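Local coordinates for hemolysin-related protein (Vibrio cholerae serotype O1, PDB 6MLT) that is a secreted biofilm matrix protein that binds metal ions and probably uses its lectin domain to bind carbohydrate and help biofilms adhere, at residues A227-D232 with Q277-F282; S251-L256 with M443-A448; V266-N271 with G460-S465; V453-A458 with D489-Q494. All coordinates share one frame; numbering follows the deposited sequence.

Contact 1. Residues A227-D232 with Q277-F282; sequences ANLDGD and QAVSSF. With NA (sodium ion), chain G.
The apolar part of this contact rests on Val279, whose CG1 methyl is wedged toward Ala227 and Leu229. CG1 stands anti to the backbone N (chi1 -178°) and meets Ala227 CB at 3.6 Å, the closest approach between 227-232 and 277-282. Leu229 adds a looser touch from the side: its CD2 methyl comes to 4.2 Å from Val279 CG1, and the same side chain also lies against Ile445. All three residues are buried, and the link between the segments is purely van der Waals.

Metal coordination takes over beyond Ala227. Sodium is bound by Asn228 OD1 at 2.4 Å, by Asp230 OD1 at 2.3 Å and by Asp232 OD1 at 2.3 Å, one oxygen from every second residue. Lys234 O and both carboxylate oxygens of Glu236 complete the six ligand atoms.

Hydrogen bonds within the loop shape that ring of oxygens. Asp232 N donates almost straight to Asp230 OD1 (3.2 Å, 170°), an Asx turn in which the N-H comes from above the carboxylate plane; the oxygen is thus held by both the metal and an amide. Asn228 ND2 makes a weak bond to Asp232 O (3.0 Å), which probably helps hold the amide with OD1 on the sodium.

In the fold, the first strand of one blade, ending at Ala227, packs on the first strand of the next, 277-279. The loop with its alternating oxygen ligands and closing glutamate resembles the EF-hand-like cation-binding loops of FG-GAP beta-propellers.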
loop_
_atom_site.group_PDB
_atom_site.type_symbol
_atom_site.label_atom_id
_atom_site.label_comp_id
_atom_site.label_asym_id
_atom_site.label_seq_id
_atom_site.Cartn_x
_atom_site.Cartn_y
_atom_site.Cartn_z
ATOM N N ALA A 227 -3.181 1.544 5.193
ATOM C CA ALA A 227 -3.441 0.167 4.805
ATOM C C ALA A 227 -4.823 -0.213 5.308
ATOM O O ALA A 227 -5.418 0.478 6.136
ATOM C CB ALA A 227 -2.391 -0.790 5.367
ATOM N N ASN A 228 -5.320 -1.333 4.801
ATOM C CA ASN A 228 -6.559 -1.919 5.285
ATOM C C ASN A 228 -6.209 -3.036 6.258
ATOM O O ASN A 228 -5.598 -4.040 5.868
ATOM C CB ASN A 228 -7.412 -2.447 4.136
ATOM C CG ASN A 228 -8.828 -2.780 4.576
ATOM O OD1 ASN A 228 -9.234 -2.452 5.693
ATOM N ND2 ASN A 228 -9.586 -3.424 3.698
ATOM N N LEU A 229 -6.585 -2.854 7.522
ATOM C CA LEU A 229 -6.220 -3.782 8.583
ATOM C C LEU A 229 -7.437 -4.356 9.300
ATOM O O LEU A 229 -7.301 -4.878 10.408
ATOM C CB LEU A 229 -5.292 -3.092 9.584
ATOM C CG LEU A 229 -3.968 -2.604 8.999
ATOM C CD1 LEU A 229 -3.263 -1.689 9.984
ATOM C CD2 LEU A 229 -3.072 -3.778 8.632
ATOM N N ASP A 230 -8.618 -4.279 8.697
ATOM C CA ASP A 230 -9.822 -4.849 9.301
ATOM C C ASP A 230 -10.758 -5.283 8.174
ATOM O O ASP A 230 -10.316 -5.526 7.047
ATOM C CB ASP A 230 -10.461 -3.847 10.280
ATOM C CG ASP A 230 -10.892 -2.562 9.608
ATOM O OD1 ASP A 230 -11.004 -2.540 8.364
ATOM O OD2 ASP A 230 -11.111 -1.567 10.330
ATOM N N GLY A 231 -12.052 -5.370 8.468
ATOM C CA GLY A 231 -13.016 -5.952 7.557
ATOM C C GLY A 231 -13.838 -4.990 6.726
ATOM O O GLY A 231 -14.764 -5.438 6.039
ATOM N N ASP A 232 -13.546 -3.693 6.757
ATOM C CA ASP A 232 -14.268 -2.717 5.954
ATOM C C ASP A 232 -13.354 -2.145 4.879
ATOM O O ASP A 232 -12.139 -2.364 4.872
ATOM C CB ASP A 232 -14.836 -1.591 6.829
ATOM C CG ASP A 232 -13.756 -0.820 7.576
ATOM O OD1 ASP A 232 -12.776 -0.379 6.938
ATOM O OD2 ASP A 232 -13.897 -0.639 8.805
ATOM N N GLN A 277 7.421 2.318 9.671
ATOM C CA GLN A 277 7.001 0.935 9.544
ATOM C C GLN A 277 6.871 0.573 8.076
ATOM O O GLN A 277 6.759 1.442 7.206
ATOM C CB GLN A 277 5.638 0.668 10.208
ATOM C CG GLN A 277 5.211 1.666 11.242
ATOM C CD GLN A 277 4.802 3.027 10.663
ATOM O OE1 GLN A 277 4.404 3.146 9.506
ATOM N NE2 GLN A 277 4.915 4.055 11.477
ATOM N N ALA A 278 6.886 -0.731 7.823
ATOM C CA ALA A 278 6.416 -1.309 6.574
ATOM C C ALA A 278 5.183 -2.146 6.885
ATOM O O ALA A 278 5.104 -2.778 7.943
ATOM C CB ALA A 278 7.502 -2.162 5.902
ATOM N N VAL A 279 4.208 -2.122 5.978
ATOM C CA VAL A 279 2.938 -2.816 6.162
ATOM C C VAL A 279 2.682 -3.637 4.908
ATOM O O VAL A 279 2.644 -3.086 3.801
ATOM C CB VAL A 279 1.783 -1.831 6.410
ATOM C CG1 VAL A 279 0.476 -2.581 6.657
ATOM C CG2 VAL A 279 2.123 -0.894 7.571
ATOM N N SER A 280 2.513 -4.943 5.062
ATOM C CA SER A 280 2.431 -5.780 3.869
ATOM C C SER A 280 1.900 -7.161 4.234
ATOM O O SER A 280 1.547 -7.439 5.385
ATOM C CB SER A 280 3.795 -5.885 3.192
ATOM O OG SER A 280 3.641 -6.273 1.845
ATOM N N SER A 281 1.822 -8.018 3.217
ATOM C CA SER A 281 1.443 -9.421 3.385
ATOM C C SER A 281 2.668 -10.180 3.885
ATOM O O SER A 281 3.431 -10.770 3.118
ATOM C CB SER A 281 0.924 -10.003 2.073
ATOM O OG SER A 281 -0.203 -9.289 1.603
ATOM N N PHE A 282 2.861 -10.142 5.205
ATOM C CA PHE A 282 4.005 -10.763 5.858
ATOM C C PHE A 282 3.687 -12.118 6.471
ATOM O O PHE A 282 4.598 -12.932 6.655
ATOM C CB PHE A 282 4.525 -9.877 6.995
ATOM C CG PHE A 282 5.191 -8.604 6.557
ATOM C CD1 PHE A 282 6.337 -8.634 5.789
ATOM C CD2 PHE A 282 4.712 -7.376 6.989
ATOM C CE1 PHE A 282 6.973 -7.461 5.419
ATOM C CE2 PHE A 282 5.348 -6.199 6.621
ATOM C CZ PHE A 282 6.481 -6.248 5.841
HETATM NA NA NA G . -10.514 -0.860 6.935
#

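Contact 2. Residues S251-L256 with M443-A448; sequences SEIAVL and MGIVYA
Ile253 and Val255 meet Ile445 and Tyr447 in the blade-to-blade packing of a beta-propeller: strand 252-256 lies in one four-stranded antiparallel blade and strand 443-448 in the next. The strands face each other across the interface, 10.0 Å apart at their closest, and run in nearly opposite directions, with 153° between them. At that separation the backbones do not pair, and apolar side chains from both strands fill the space between them.

Ile253 contributes the largest share of the buried surface and touches two residues. With CG1 anti to the backbone N (chi1 -180°), its CD1 methyl is carried between Ile445 and Tyr447, lying 3.9 Å from Ile445 CG2. The two branches of Ile253 divide the tyrosine between them: CD1 sits near the CD1 side of the ring, while CG2 lies further out, 4.0 Å from Tyr447 OH. Alongside, Val255 CG2 touches Ile445 CD1 at 3.8 Å, so Ile445 uses a different methyl for each partner. Trp264, on the neighbouring strand 262-266, packs against both Val255 and Ile445, and Val279 borders Ile445 from strand 277-279. The closest approach of the two segments is where Ile253 CD1 meets Tyr447 CD1 obliquely, at 3.4 Å.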
loop_
_atom_site.group_PDB
_atom_site.type_symbol
_atom_site.label_atom_id
_atom_site.label_comp_id
_atom_site.label_asym_id
_atom_site.label_seq_id
_atom_site.Cartn_x
_atom_site.Cartn_y
_atom_site.Cartn_z
ATOM N N SER A 251 7.254 6.855 23.665
ATOM C CA SER A 251 7.235 6.238 22.350
ATOM C C SER A 251 6.006 5.348 22.206
ATOM O O SER A 251 5.394 4.926 23.192
ATOM C CB SER A 251 8.505 5.418 22.114
ATOM O OG SER A 251 8.578 4.295 22.980
ATOM N N GLU A 252 5.642 5.074 20.956
ATOM C CA GLU A 252 4.547 4.152 20.704
ATOM C C GLU A 252 4.490 3.811 19.224
ATOM O O GLU A 252 5.093 4.480 18.378
ATOM C CB GLU A 252 3.204 4.732 21.157
ATOM C CG GLU A 252 2.721 5.924 20.347
ATOM C CD GLU A 252 1.376 6.433 20.835
ATOM O OE1 GLU A 252 1.348 7.300 21.734
ATOM O OE2 GLU A 252 0.342 5.944 20.333
ATOM N N ILE A 253 3.780 2.726 18.941
ATOM C CA ILE A 253 3.255 2.430 17.617
ATOM C C ILE A 253 1.748 2.306 17.766
ATOM O O ILE A 253 1.261 1.754 18.760
ATOM C CB ILE A 253 3.857 1.145 17.016
ATOM C CG1 ILE A 253 3.268 0.907 15.626
ATOM C CG2 ILE A 253 3.587 -0.053 17.920
ATOM C CD1 ILE A 253 4.228 0.309 14.651
ATOM N N ALA A 254 1.008 2.843 16.805
ATOM C CA ALA A 254 -0.439 2.866 16.940
ATOM C C ALA A 254 -1.082 2.706 15.573
ATOM O O ALA A 254 -0.513 3.088 14.547
ATOM C CB ALA A 254 -0.924 4.159 17.605
ATOM N N VAL A 255 -2.270 2.120 15.577
ATOM C CA VAL A 255 -3.119 2.039 14.396
ATOM C C VAL A 255 -4.347 2.886 14.671
ATOM O O VAL A 255 -5.060 2.661 15.659
ATOM C CB VAL A 255 -3.506 0.594 14.065
ATOM C CG1 VAL A 255 -4.456 0.559 12.875
ATOM C CG2 VAL A 255 -2.261 -0.234 13.782
ATOM N N LEU A 256 -4.596 3.847 13.795
ATOM C CA LEU A 256 -5.726 4.750 13.911
ATOM C C LEU A 256 -6.741 4.444 12.820
ATOM O O LEU A 256 -6.381 4.049 11.708
ATOM C CB LEU A 256 -5.280 6.205 13.786
ATOM C CG LEU A 256 -4.100 6.628 14.659
ATOM C CD1 LEU A 256 -3.735 8.066 14.370
ATOM C CD2 LEU A 256 -4.433 6.434 16.124
ATOM N N MET A 443 -1.873 -9.848 6.918
ATOM C CA MET A 443 -1.205 -8.558 7.015
ATOM C C MET A 443 -0.347 -8.470 8.273
ATOM O O MET A 443 -0.693 -9.007 9.335
ATOM C CB MET A 443 -2.228 -7.421 7.032
ATOM C CG MET A 443 -3.012 -7.258 5.733
ATOM S SD MET A 443 -1.953 -6.893 4.331
ATOM C CE MET A 443 -1.327 -5.277 4.806
ATOM N N GLY A 444 0.773 -7.761 8.146
ATOM C CA GLY A 444 1.631 -7.492 9.278
ATOM C C GLY A 444 2.132 -6.063 9.241
ATOM O O GLY A 444 2.181 -5.418 8.188
ATOM N N ILE A 445 2.496 -5.578 10.424
ATOM C CA ILE A 445 3.115 -4.271 10.611
ATOM C C ILE A 445 4.464 -4.512 11.272
ATOM O O ILE A 445 4.527 -5.088 12.363
ATOM C CB ILE A 445 2.247 -3.353 11.485
ATOM C CG1 ILE A 445 0.890 -3.115 10.828
ATOM C CG2 ILE A 445 2.948 -2.036 11.746
ATOM C CD1 ILE A 445 -0.208 -2.800 11.827
ATOM N N VAL A 446 5.538 -4.072 10.628
ATOM C CA VAL A 446 6.880 -4.336 11.130
ATOM C C VAL A 446 7.635 -3.022 11.247
ATOM O O VAL A 446 7.499 -2.136 10.395
ATOM C CB VAL A 446 7.635 -5.342 10.235
ATOM C CG1 VAL A 446 7.877 -4.772 8.846
ATOM C CG2 VAL A 446 8.946 -5.772 10.891
ATOM N N TYR A 447 8.433 -2.901 12.309
ATOM C CA TYR A 447 9.243 -1.711 12.522
ATOM C C TYR A 447 10.416 -2.047 13.428
ATOM O O TYR A 447 10.396 -3.029 14.175
ATOM C CB TYR A 447 8.423 -0.566 13.128
ATOM C CG TYR A 447 8.150 -0.696 14.613
ATOM C CD1 TYR A 447 7.096 -1.470 15.083
ATOM C CD2 TYR A 447 8.929 -0.021 15.541
ATOM C CE1 TYR A 447 6.834 -1.575 16.437
ATOM C CE2 TYR A 447 8.677 -0.116 16.894
ATOM C CZ TYR A 447 7.629 -0.892 17.339
ATOM O OH TYR A 447 7.380 -0.984 18.690
ATOM N N ALA A 448 11.437 -1.200 13.353
ATOM C CA ALA A 448 12.628 -1.323 14.178
ATOM C C ALA A 448 12.596 -0.283 15.290
ATOM O O ALA A 448 12.305 0.891 15.041
ATOM C CB ALA A 448 13.891 -1.148 13.339
#

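Contact 3. Residues V266-N271 with G460-S465; sequences VNNLSN and GNKVWS
Asn268 and Lys462 meet at the surface through one water, their side chains at about a right angle. Both nitrogens are donors and stand 4.0 Å apart, Asn268 ND2 from Lys462 NZ, so the water between them accepts from each: 2.9 Å from Asn268 ND2 and 2.9 Å from Lys462 NZ. A bend at chi3 (73°) turns the end of the lysine toward that bridge.

Direct contact is slight throughout, and the lysine side is exposed. What is firm is the internally bonded turn that presents Asn268. Ser270 OG donates to Asn268 OD1 at 2.6 Å, only 16° out of the carbonyl plane, and Ser270 N adds a weak bond to the same oxygen. With OD1 held there, ND2 is left pointing across to the water.

Further in, Val266 CG2 approaches Gly460 O at 4.5 Å, a light touch; Val266 also packs on Tyr456 of strand 452-457. Asn271 anchors the loop through bonds to Asp454 and to the backbone of Tyr451 and Ala452.

The contact joins the outer edges of two neighbouring propeller blades: a type I turn from Asn268 to Asn271 follows the last strand of one, and strand 462-467, with a classic beta bulge at Val463 and Trp464, closes the other.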
loop_
_atom_site.group_PDB
_atom_site.type_symbol
_atom_site.label_atom_id
_atom_site.label_comp_id
_atom_site.label_asym_id
_atom_site.label_seq_id
_atom_site.Cartn_x
_atom_site.Cartn_y
_atom_site.Cartn_z
ATOM N N VAL A 266 0.599 0.498 21.224
ATOM C CA VAL A 266 1.558 -0.216 22.055
ATOM C C VAL A 266 2.658 0.750 22.467
ATOM O O VAL A 266 3.248 1.426 21.619
ATOM C CB VAL A 266 2.158 -1.428 21.318
ATOM C CG1 VAL A 266 3.305 -2.040 22.122
ATOM C CG2 VAL A 266 1.074 -2.487 21.063
ATOM N N ASN A 267 2.926 0.820 23.766
ATOM C CA ASN A 267 4.165 1.377 24.285
ATOM C C ASN A 267 4.964 0.203 24.824
ATOM O O ASN A 267 4.462 -0.553 25.662
ATOM C CB ASN A 267 3.916 2.412 25.380
ATOM C CG ASN A 267 5.181 2.769 26.128
ATOM O OD1 ASN A 267 5.391 2.327 27.255
ATOM N ND2 ASN A 267 6.058 3.527 25.480
ATOM N N ASN A 268 6.180 0.029 24.321
ATOM C CA ASN A 268 6.970 -1.166 24.607
ATOM C C ASN A 268 8.310 -0.746 25.204
ATOM O O ASN A 268 9.242 -0.397 24.473
ATOM C CB ASN A 268 7.169 -1.997 23.349
ATOM C CG ASN A 268 7.929 -3.274 23.624
ATOM O OD1 ASN A 268 8.261 -3.575 24.774
ATOM N ND2 ASN A 268 8.199 -4.038 22.579
ATOM N N LEU A 269 8.411 -0.807 26.535
ATOM C CA LEU A 269 9.633 -0.382 27.207
ATOM C C LEU A 269 10.789 -1.348 26.976
ATOM O O LEU A 269 11.949 -0.946 27.119
ATOM C CB LEU A 269 9.374 -0.213 28.706
ATOM C CG LEU A 269 8.363 0.885 29.063
ATOM C CD1 LEU A 269 8.094 0.903 30.560
ATOM C CD2 LEU A 269 8.834 2.259 28.598
ATOM N N SER A 270 10.505 -2.607 26.623
ATOM C CA SER A 270 11.556 -3.551 26.264
ATOM C C SER A 270 12.108 -3.319 24.861
ATOM O O SER A 270 13.139 -3.905 24.516
ATOM C CB SER A 270 11.035 -4.987 26.381
ATOM O OG SER A 270 10.160 -5.297 25.309
ATOM N N ASN A 271 11.453 -2.483 24.043
ATOM C CA ASN A 271 11.956 -2.111 22.727
ATOM C C ASN A 271 11.329 -0.780 22.340
ATOM O O ASN A 271 10.428 -0.733 21.492
ATOM C CB ASN A 271 11.640 -3.179 21.680
ATOM C CG ASN A 271 12.187 -2.832 20.300
ATOM O OD1 ASN A 271 13.230 -2.184 20.173
ATOM N ND2 ASN A 271 11.491 -3.279 19.259
ATOM N N GLY A 460 -2.829 -6.070 16.602
ATOM C CA GLY A 460 -1.921 -5.576 17.613
ATOM C C GLY A 460 -1.241 -6.643 18.440
ATOM O O GLY A 460 -0.615 -6.309 19.452
ATOM N N ASN A 461 -1.348 -7.907 18.054
ATOM C CA ASN A 461 -0.589 -8.968 18.705
ATOM C C ASN A 461 0.805 -9.022 18.105
ATOM O O ASN A 461 0.957 -9.039 16.881
ATOM C CB ASN A 461 -1.268 -10.326 18.532
ATOM C CG ASN A 461 -2.711 -10.311 18.945
ATOM O OD1 ASN A 461 -3.604 -10.570 18.132
ATOM N ND2 ASN A 461 -2.957 -10.000 20.207
ATOM N N LYS A 462 1.820 -9.062 18.962
ATOM C CA LYS A 462 3.184 -9.209 18.476
ATOM C C LYS A 462 3.407 -10.638 18.001
ATOM O O LYS A 462 3.146 -11.596 18.736
ATOM C CB LYS A 462 4.186 -8.857 19.569
ATOM C CG LYS A 462 5.633 -8.846 19.083
ATOM C CD LYS A 462 6.523 -8.052 20.015
ATOM C CE LYS A 462 6.775 -8.795 21.306
ATOM N NZ LYS A 462 7.210 -7.863 22.399
ATOM N N VAL A 463 3.886 -10.780 16.771
ATOM C CA VAL A 463 4.127 -12.095 16.190
ATOM C C VAL A 463 5.544 -12.572 16.471
ATOM O O VAL A 463 5.751 -13.739 16.805
ATOM C CB VAL A 463 3.841 -12.056 14.675
ATOM C CG1 VAL A 463 4.003 -13.443 14.067
ATOM C CG2 VAL A 463 2.441 -11.510 14.408
ATOM N N TRP A 464 6.531 -11.694 16.308
ATOM C CA TRP A 464 7.912 -12.030 16.611
ATOM C C TRP A 464 8.712 -10.755 16.853
ATOM O O TRP A 464 8.274 -9.646 16.524
ATOM C CB TRP A 464 8.546 -12.865 15.490
ATOM C CG TRP A 464 8.457 -12.341 14.063
ATOM C CD1 TRP A 464 7.605 -12.775 13.091
ATOM C CD2 TRP A 464 9.287 -11.339 13.446
ATOM N NE1 TRP A 464 7.847 -12.107 11.909
ATOM C CE2 TRP A 464 8.871 -11.218 12.103
ATOM C CE3 TRP A 464 10.337 -10.535 13.896
ATOM C CZ2 TRP A 464 9.467 -10.323 11.208
ATOM C CZ3 TRP A 464 10.925 -9.639 13.002
ATOM C CH2 TRP A 464 10.483 -9.541 11.677
ATOM N N SER A 465 9.890 -10.939 17.455
ATOM C CA SER A 465 10.835 -9.862 17.737
ATOM C C SER A 465 12.247 -10.372 17.485
ATOM O O SER A 465 12.608 -11.453 17.957
ATOM C CB SER A 465 10.699 -9.374 19.187
ATOM O OG SER A 465 11.698 -8.424 19.523
HETATM O O HOH W 1 9.572 -6.379 21.702
#

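Contact 4. Residues V453-A458 with D489-Q494; sequences VDMYDA and DEVLVQ. With NA (sodium ion), chain H.
Met455 and Val491 touch beside a flat group, the Phe282 ring, which both of them border. Met455 CE lies over one face, 3.4 Å from Phe282 CG, and Ser280 CB is on the opposite face. Val491 CG2 is above the same face as Met455 CE, displaced past the ring's rim. The methionine gets there by folding: CG is anti to the backbone N (chi1 173°), then the chain bends at chi2 and again at chi3 (70°), which brings CE to 3.8 Å from Val491 CG2. A second flat group, the Glu490 carboxylate, belongs to a side chain that leaves its strand on the side away from 453-458, and it holds sodium unevenly, with OE2 at 2.3 Å and OE1 at 2.9 Å from the metal. Asp482, Thr484, Asp486 and the backbone O of Ile488 complete that site.

Strands 452-457 and 490-494 belong to successive blades of the beta-propeller, third strand of one against second strand of the other, with buried apolar side chains between. Val453 and Val493 extend this layer beyond Met455. Val493 CG1 touches both methyls of Val453, CG2 at 3.9 Å and CG1 at 4.0 Å. Trp464, from strand 462-467, lies against both Val453 and Met455.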
loop_
_atom_site.group_PDB
_atom_site.type_symbol
_atom_site.label_atom_id
_atom_site.label_comp_id
_atom_site.label_asym_id
_atom_site.label_seq_id
_atom_site.Cartn_x
_atom_site.Cartn_y
_atom_site.Cartn_z
ATOM N N VAL A 453 13.645 -5.520 15.924
ATOM C CA VAL A 453 12.639 -5.420 14.872
ATOM C C VAL A 453 11.457 -6.284 15.292
ATOM O O VAL A 453 11.612 -7.488 15.522
ATOM C CB VAL A 453 13.199 -5.869 13.513
ATOM C CG1 VAL A 453 12.100 -5.869 12.440
ATOM C CG2 VAL A 453 14.365 -4.983 13.090
ATOM N N ASP A 454 10.274 -5.675 15.380
ATOM C CA ASP A 454 9.071 -6.337 15.864
ATOM C C ASP A 454 8.005 -6.369 14.777
ATOM O O ASP A 454 7.767 -5.369 14.097
ATOM C CB ASP A 454 8.511 -5.626 17.104
ATOM C CG ASP A 454 9.421 -5.763 18.314
ATOM O OD1 ASP A 454 10.372 -6.566 18.236
ATOM O OD2 ASP A 454 9.197 -5.066 19.331
ATOM N N MET A 455 7.353 -7.522 14.647
ATOM C CA MET A 455 6.261 -7.737 13.706
ATOM C C MET A 455 4.961 -7.883 14.482
ATOM O O MET A 455 4.886 -8.677 15.428
ATOM C CB MET A 455 6.509 -8.993 12.869
ATOM C CG MET A 455 5.350 -9.406 11.961
ATOM S SD MET A 455 5.186 -8.339 10.523
ATOM C CE MET A 455 6.657 -8.803 9.608
ATOM N N TYR A 456 3.946 -7.128 14.075
ATOM C CA TYR A 456 2.618 -7.170 14.671
ATOM C C TYR A 456 1.586 -7.611 13.638
ATOM O O TYR A 456 1.705 -7.296 12.451
ATOM C CB TYR A 456 2.229 -5.792 15.223
ATOM C CG TYR A 456 2.929 -5.457 16.517
ATOM C CD1 TYR A 456 4.221 -4.951 16.520
ATOM C CD2 TYR A 456 2.311 -5.674 17.740
ATOM C CE1 TYR A 456 4.866 -4.656 17.703
ATOM C CE2 TYR A 456 2.953 -5.381 18.930
ATOM C CZ TYR A 456 4.228 -4.879 18.904
ATOM O OH TYR A 456 4.883 -4.582 20.079
ATOM N N ASP A 457 0.553 -8.325 14.093
ATOM C CA ASP A 457 -0.566 -8.612 13.207
ATOM C C ASP A 457 -1.549 -7.435 13.213
ATOM O O ASP A 457 -1.361 -6.428 13.907
ATOM C CB ASP A 457 -1.231 -9.944 13.577
ATOM C CG ASP A 457 -1.991 -9.903 14.895
ATOM O OD1 ASP A 457 -2.261 -8.814 15.442
ATOM O OD2 ASP A 457 -2.325 -11.001 15.386
ATOM N N ALA A 458 -2.610 -7.549 12.411
ATOM C CA ALA A 458 -3.534 -6.430 12.239
ATOM C C ALA A 458 -4.250 -6.050 13.531
ATOM O O ALA A 458 -4.725 -4.912 13.650
ATOM C CB ALA A 458 -4.563 -6.766 11.158
ATOM N N ASP A 489 5.895 -11.394 1.662
ATOM C CA ASP A 489 7.043 -10.501 1.738
ATOM C C ASP A 489 7.974 -10.919 2.870
ATOM O O ASP A 489 7.529 -11.342 3.942
ATOM C CB ASP A 489 6.596 -9.056 1.965
ATOM C CG ASP A 489 6.135 -8.357 0.682
ATOM O OD1 ASP A 489 6.181 -8.970 -0.406
ATOM O OD2 ASP A 489 5.727 -7.176 0.774
ATOM N N GLU A 490 9.274 -10.817 2.604
ATOM C CA GLU A 490 10.303 -10.787 3.627
ATOM C C GLU A 490 10.527 -9.340 4.080
ATOM O O GLU A 490 10.071 -8.383 3.448
ATOM C CB GLU A 490 11.604 -11.403 3.097
ATOM C CG GLU A 490 11.603 -12.934 3.006
ATOM C CD GLU A 490 10.774 -13.496 1.848
ATOM O OE1 GLU A 490 11.019 -13.108 0.684
ATOM O OE2 GLU A 490 9.877 -14.334 2.103
ATOM N N VAL A 491 11.234 -9.191 5.200
ATOM C CA VAL A 491 11.542 -7.897 5.795
ATOM C C VAL A 491 13.016 -7.587 5.574
ATOM O O VAL A 491 13.887 -8.440 5.795
ATOM C CB VAL A 491 11.224 -7.877 7.303
ATOM C CG1 VAL A 491 11.373 -6.460 7.857
ATOM C CG2 VAL A 491 9.833 -8.427 7.569
ATOM N N LEU A 492 13.294 -6.353 5.164
ATOM C CA LEU A 492 14.653 -5.869 4.976
ATOM C C LEU A 492 14.961 -4.899 6.104
ATOM O O LEU A 492 14.234 -3.920 6.291
ATOM C CB LEU A 492 14.821 -5.180 3.622
ATOM C CG LEU A 492 14.637 -6.028 2.368
ATOM C CD1 LEU A 492 13.164 -6.293 2.087
ATOM C CD2 LEU A 492 15.280 -5.321 1.193
ATOM N N VAL A 493 16.028 -5.182 6.852
ATOM C CA VAL A 493 16.355 -4.450 8.066
ATOM C C VAL A 493 17.835 -4.087 8.042
ATOM O O VAL A 493 18.640 -4.688 7.330
ATOM C CB VAL A 493 16.025 -5.257 9.344
ATOM C CG1 VAL A 493 14.595 -5.771 9.300
ATOM C CG2 VAL A 493 17.004 -6.413 9.534
ATOM N N GLN A 494 18.185 -3.108 8.867
ATOM C CA GLN A 494 19.529 -2.559 8.950
ATOM C C GLN A 494 19.829 -2.262 10.411
ATOM O O GLN A 494 18.950 -1.790 11.139
ATOM C CB GLN A 494 19.637 -1.276 8.114
ATOM C CG GLN A 494 20.935 -0.502 8.288
ATOM C CD GLN A 494 22.100 -1.187 7.602
ATOM O OE1 GLN A 494 21.995 -1.601 6.450
ATOM N NE2 GLN A 494 23.208 -1.328 8.312
HETATM NA NA NA H . 8.630 -14.594 0.192
#

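In the fold
All four contacts reach one propeller blade, made of strands 277-279, 443-448, 452-457 and 462-467; the long insertion after its first strand includes the beta-prism lectin region. Contacts 1, 2 and 3 join it to the preceding blade, and contact 4 to the following one. Contacts 1 and 2 have centres about 10 Å apart and share strand pairing, as do contacts 2 and 4, also about 10 Å apart, through Ile445 O and Tyr456 N. Contact 3 is the outermost, its centre about 17 Å from that of contact 1. Contacts 1 and 4 each hold part of a different sodium site; the contacts themselves touch through a probable hydrogen bond between Ser280 OG and Asp489 OD2 (2.5 Å).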